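Local coordinates for BZLF1 trans-activator protein (PDB 2C9L) that switches Epstein-Barr virus from latency to the lytic cycle as a homodimeric bZIP transcription factor that recognises CpG-methylated DNA, at residues C[40-45]-C[52-57]. The protein carries 2 engineered substitutions. Residues are numbered along the deposited sequence; the frame is centred on the assembly and turned at random.
Sequences RLRLLL and LDVDSI
Val54 puts its two methyl groups to different uses against the face of the long helix. CG1 lies 3.6 Å from Arg42 NH1, while CG2 packs 3.8 Å from CD2 of Leu45, one helical turn further along. Both side chains meet the valine at a slant. Leu45 has CG anti to its backbone N (chi1 -177°), which carries the CD2 branch onto the valine; its CG also comes within 4.3 Å of Leu52 CD2, making a small apolar patch. The setting is a bZIP leucine zipper whose chain, having left helix 2-48, turns back so that the short helix 54-57 lies against the coiled coil. Asp53 is the N-cap of that helix, its OD1 accepting a weak bond from Ser56 N. In the dimer, Leu41 packs on Val54 of the second subunit, and Leu45 on its own counterpart there. Arg42 is straight from CG to NE, and its guanidinium, oblique to Val54 CG1, is held by Asn38, by the carbonyl of Ile58 and by a salt bridge to Glu37 of the second subunit. Asp55 OD2 stands off the plane of that group, 4.5 Å from Arg42 NH1, so any attraction there is probably a general one between opposite charges; its salt bridge is with Arg60.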
ATOM      1  N   ARG C  40      15.806   3.259  -3.176  1.00 29.41           N
ATOM      2  CA  ARG C  40      16.792   2.918  -4.192  1.00 32.03           C
ATOM      3  C   ARG C  40      16.953   4.039  -5.210  1.00 32.67           C
ATOM      4  O   ARG C  40      18.068   4.386  -5.595  1.00 36.15           O
ATOM      5  CB  ARG C  40      16.406   1.626  -4.914  1.00 49.37           C
ATOM      6  CG  ARG C  40      16.455   0.385  -4.040  1.00 58.12           C
ATOM      7  CD  ARG C  40      16.476  -0.868  -4.900  1.00 67.37           C
ATOM      8  NE  ARG C  40      17.622  -0.859  -5.806  1.00 76.45           N
ATOM      9  CZ  ARG C  40      17.928  -1.842  -6.646  1.00 76.27           C
ATOM     10  NH1 ARG C  40      17.175  -2.932  -6.706  1.00 80.81           N
ATOM     11  NH2 ARG C  40      18.992  -1.733  -7.429  1.00 82.18           N
ATOM     12  N   LEU C  41      15.839   4.611  -5.644  1.00 26.60           N
ATOM     13  CA  LEU C  41      15.886   5.689  -6.617  1.00 36.64           C
ATOM     14  C   LEU C  41      16.545   6.944  -6.035  1.00 37.51           C
ATOM     15  O   LEU C  41      17.240   7.668  -6.747  1.00 40.26           O
ATOM     16  CB  LEU C  41      14.474   6.004  -7.122  1.00 27.46           C
ATOM     17  CG  LEU C  41      13.836   4.978  -8.066  1.00 43.28           C
ATOM     18  CD1 LEU C  41      12.320   4.971  -7.890  1.00 37.44           C
ATOM     19  CD2 LEU C  41      14.216   5.304  -9.509  1.00 25.62           C
ATOM     20  N   ARG C  42      16.327   7.206  -4.749  1.00 35.13           N
ATOM     21  CA  ARG C  42      16.926   8.377  -4.108  1.00 37.53           C
ATOM     22  C   ARG C  42      18.447   8.215  -4.019  1.00 40.09           C
ATOM     23  O   ARG C  42      19.189   9.193  -4.105  1.00 36.36           O
ATOM     24  CB  ARG C  42      16.354   8.588  -2.697  1.00 27.84           C
ATOM     25  CG  ARG C  42      14.934   9.166  -2.656  1.00 46.72           C
ATOM     26  CD  ARG C  42      14.414   9.260  -1.222  1.00 31.59           C
ATOM     27  NE  ARG C  42      13.046   9.766  -1.139  1.00 29.07           N
ATOM     28  CZ  ARG C  42      12.702  11.037  -1.311  1.00 43.58           C
ATOM     29  NH1 ARG C  42      13.627  11.950  -1.574  1.00 50.38           N
ATOM     30  NH2 ARG C  42      11.432  11.399  -1.214  1.00 43.28           N
ATOM     31  N   LEU C  43      18.901   6.978  -3.847  1.00 34.63           N
ATOM     32  CA  LEU C  43      20.328   6.701  -3.746  1.00 42.36           C
ATOM     33  C   LEU C  43      20.994   6.733  -5.119  1.00 42.03           C
ATOM     34  O   LEU C  43      22.112   7.228  -5.262  1.00 35.53           O
ATOM     35  CB  LEU C  43      20.562   5.340  -3.089  1.00 34.65           C
ATOM     36  CG  LEU C  43      22.009   5.033  -2.702  1.00 55.01           C
ATOM     37  CD1 LEU C  43      22.512   6.081  -1.719  1.00 59.36           C
ATOM     38  CD2 LEU C  43      22.093   3.647  -2.092  1.00 56.94           C
ATOM     39  N   LEU C  44      20.308   6.201  -6.125  1.00 37.73           N
ATOM     40  CA  LEU C  44      20.842   6.192  -7.485  1.00 42.55           C
ATOM     41  C   LEU C  44      20.975   7.622  -7.995  1.00 38.60           C
ATOM     42  O   LEU C  44      21.967   7.979  -8.622  1.00 42.55           O
ATOM     43  CB  LEU C  44      19.922   5.410  -8.425  1.00 38.94           C
ATOM     44  CG  LEU C  44      20.312   5.447  -9.906  1.00 52.11           C
ATOM     45  CD1 LEU C  44      21.737   4.957 -10.079  1.00 44.08           C
ATOM     46  CD2 LEU C  44      19.350   4.584 -10.711  1.00 59.63           C
ATOM     47  N   LEU C  45      19.969   8.442  -7.716  1.00 37.48           N
ATOM     48  CA  LEU C  45      19.982   9.830  -8.153  1.00 41.81           C
ATOM     49  C   LEU C  45      21.128  10.571  -7.482  1.00 43.84           C
ATOM     50  O   LEU C  45      21.733  11.469  -8.067  1.00 40.26           O
ATOM     51  CB  LEU C  45      18.656  10.501  -7.803  1.00 44.07           C
ATOM     52  CG  LEU C  45      18.452  11.949  -8.246  1.00 55.93           C
ATOM     53  CD1 LEU C  45      18.696  12.083  -9.749  1.00 50.20           C
ATOM     54  CD2 LEU C  45      17.035  12.380  -7.889  1.00 51.22           C
ATOM     55  N   LEU C  52      23.345  17.094  -5.917  1.00 56.24           N
ATOM     56  CA  LEU C  52      21.922  17.396  -5.804  1.00 56.29           C
ATOM     57  C   LEU C  52      21.318  16.988  -4.455  1.00 57.59           C
ATOM     58  O   LEU C  52      21.504  15.859  -3.994  1.00 49.56           O
ATOM     59  CB  LEU C  52      21.165  16.706  -6.946  1.00 51.80           C
ATOM     60  CG  LEU C  52      19.676  17.017  -7.108  1.00 57.03           C
ATOM     61  CD1 LEU C  52      19.481  18.505  -7.347  1.00 59.06           C
ATOM     62  CD2 LEU C  52      19.121  16.211  -8.273  1.00 57.45           C
ATOM     63  N   ASP C  53      20.594  17.914  -3.827  1.00 52.88           N
ATOM     64  CA  ASP C  53      19.953  17.652  -2.539  1.00 51.68           C
ATOM     65  C   ASP C  53      18.558  17.084  -2.785  1.00 48.73           C
ATOM     66  O   ASP C  53      17.565  17.815  -2.765  1.00 49.15           O
ATOM     67  CB  ASP C  53      19.838  18.941  -1.720  1.00 51.80           C
ATOM     68  CG  ASP C  53      19.444  18.678  -0.277  1.00 53.55           C
ATOM     69  OD1 ASP C  53      18.704  17.703  -0.036  1.00 42.88           O
ATOM     70  OD2 ASP C  53      19.864  19.448   0.613  1.00 58.72           O
ATOM     71  N   VAL C  54      18.489  15.779  -3.011  1.00 43.79           N
ATOM     72  CA  VAL C  54      17.221  15.119  -3.287  1.00 50.90           C
ATOM     73  C   VAL C  54      16.153  15.323  -2.213  1.00 52.16           C
ATOM     74  O   VAL C  54      15.019  15.686  -2.520  1.00 55.25           O
ATOM     75  CB  VAL C  54      17.429  13.611  -3.487  1.00 49.50           C
ATOM     76  CG1 VAL C  54      16.131  12.965  -3.925  1.00 41.75           C
ATOM     77  CG2 VAL C  54      18.528  13.374  -4.517  1.00 50.54           C
ATOM     78  N   ASP C  55      16.516  15.095  -0.956  1.00 52.97           N
ATOM     79  CA  ASP C  55      15.570  15.236   0.144  1.00 54.44           C
ATOM     80  C   ASP C  55      14.908  16.605   0.210  1.00 58.47           C
ATOM     81  O   ASP C  55      13.815  16.743   0.756  1.00 52.79           O
ATOM     82  CB  ASP C  55      16.258  14.939   1.478  1.00 62.84           C
ATOM     83  CG  ASP C  55      16.827  13.537   1.538  1.00 61.85           C
ATOM     84  OD1 ASP C  55      17.921  13.309   0.982  1.00 70.27           O
ATOM     85  OD2 ASP C  55      16.171  12.657   2.129  1.00 71.12           O
ATOM     86  N   SER C  56      15.570  17.614  -0.345  1.00 57.44           N
ATOM     87  CA  SER C  56      15.031  18.966  -0.336  1.00 62.73           C
ATOM     88  C   SER C  56      14.067  19.184  -1.493  1.00 64.46           C
ATOM     89  O   SER C  56      13.099  19.932  -1.373  1.00 68.46           O
ATOM     90  CB  SER C  56      16.166  19.988  -0.415  1.00 63.02           C
ATOM     91  OG  SER C  56      17.039  19.852   0.691  1.00 76.98           O
ATOM     92  N   ILE C  57      14.340  18.529  -2.616  1.00 59.22           N
ATOM     93  CA  ILE C  57      13.492  18.651  -3.794  1.00 58.87           C
ATOM     94  C   ILE C  57      12.215  17.844  -3.604  1.00 58.39           C
ATOM     95  O   ILE C  57      11.114  18.398  -3.550  1.00 61.45           O
ATOM     96  CB  ILE C  57      14.216  18.139  -5.051  1.00 55.23           C
ATOM     97  CG1 ILE C  57      15.471  18.975  -5.301  1.00 60.61           C
ATOM     98  CG2 ILE C  57      13.281  18.188  -6.248  1.00 57.67           C
ATOM     99  CD1 ILE C  57      16.303  18.481  -6.457  1.00 69.34           C
TER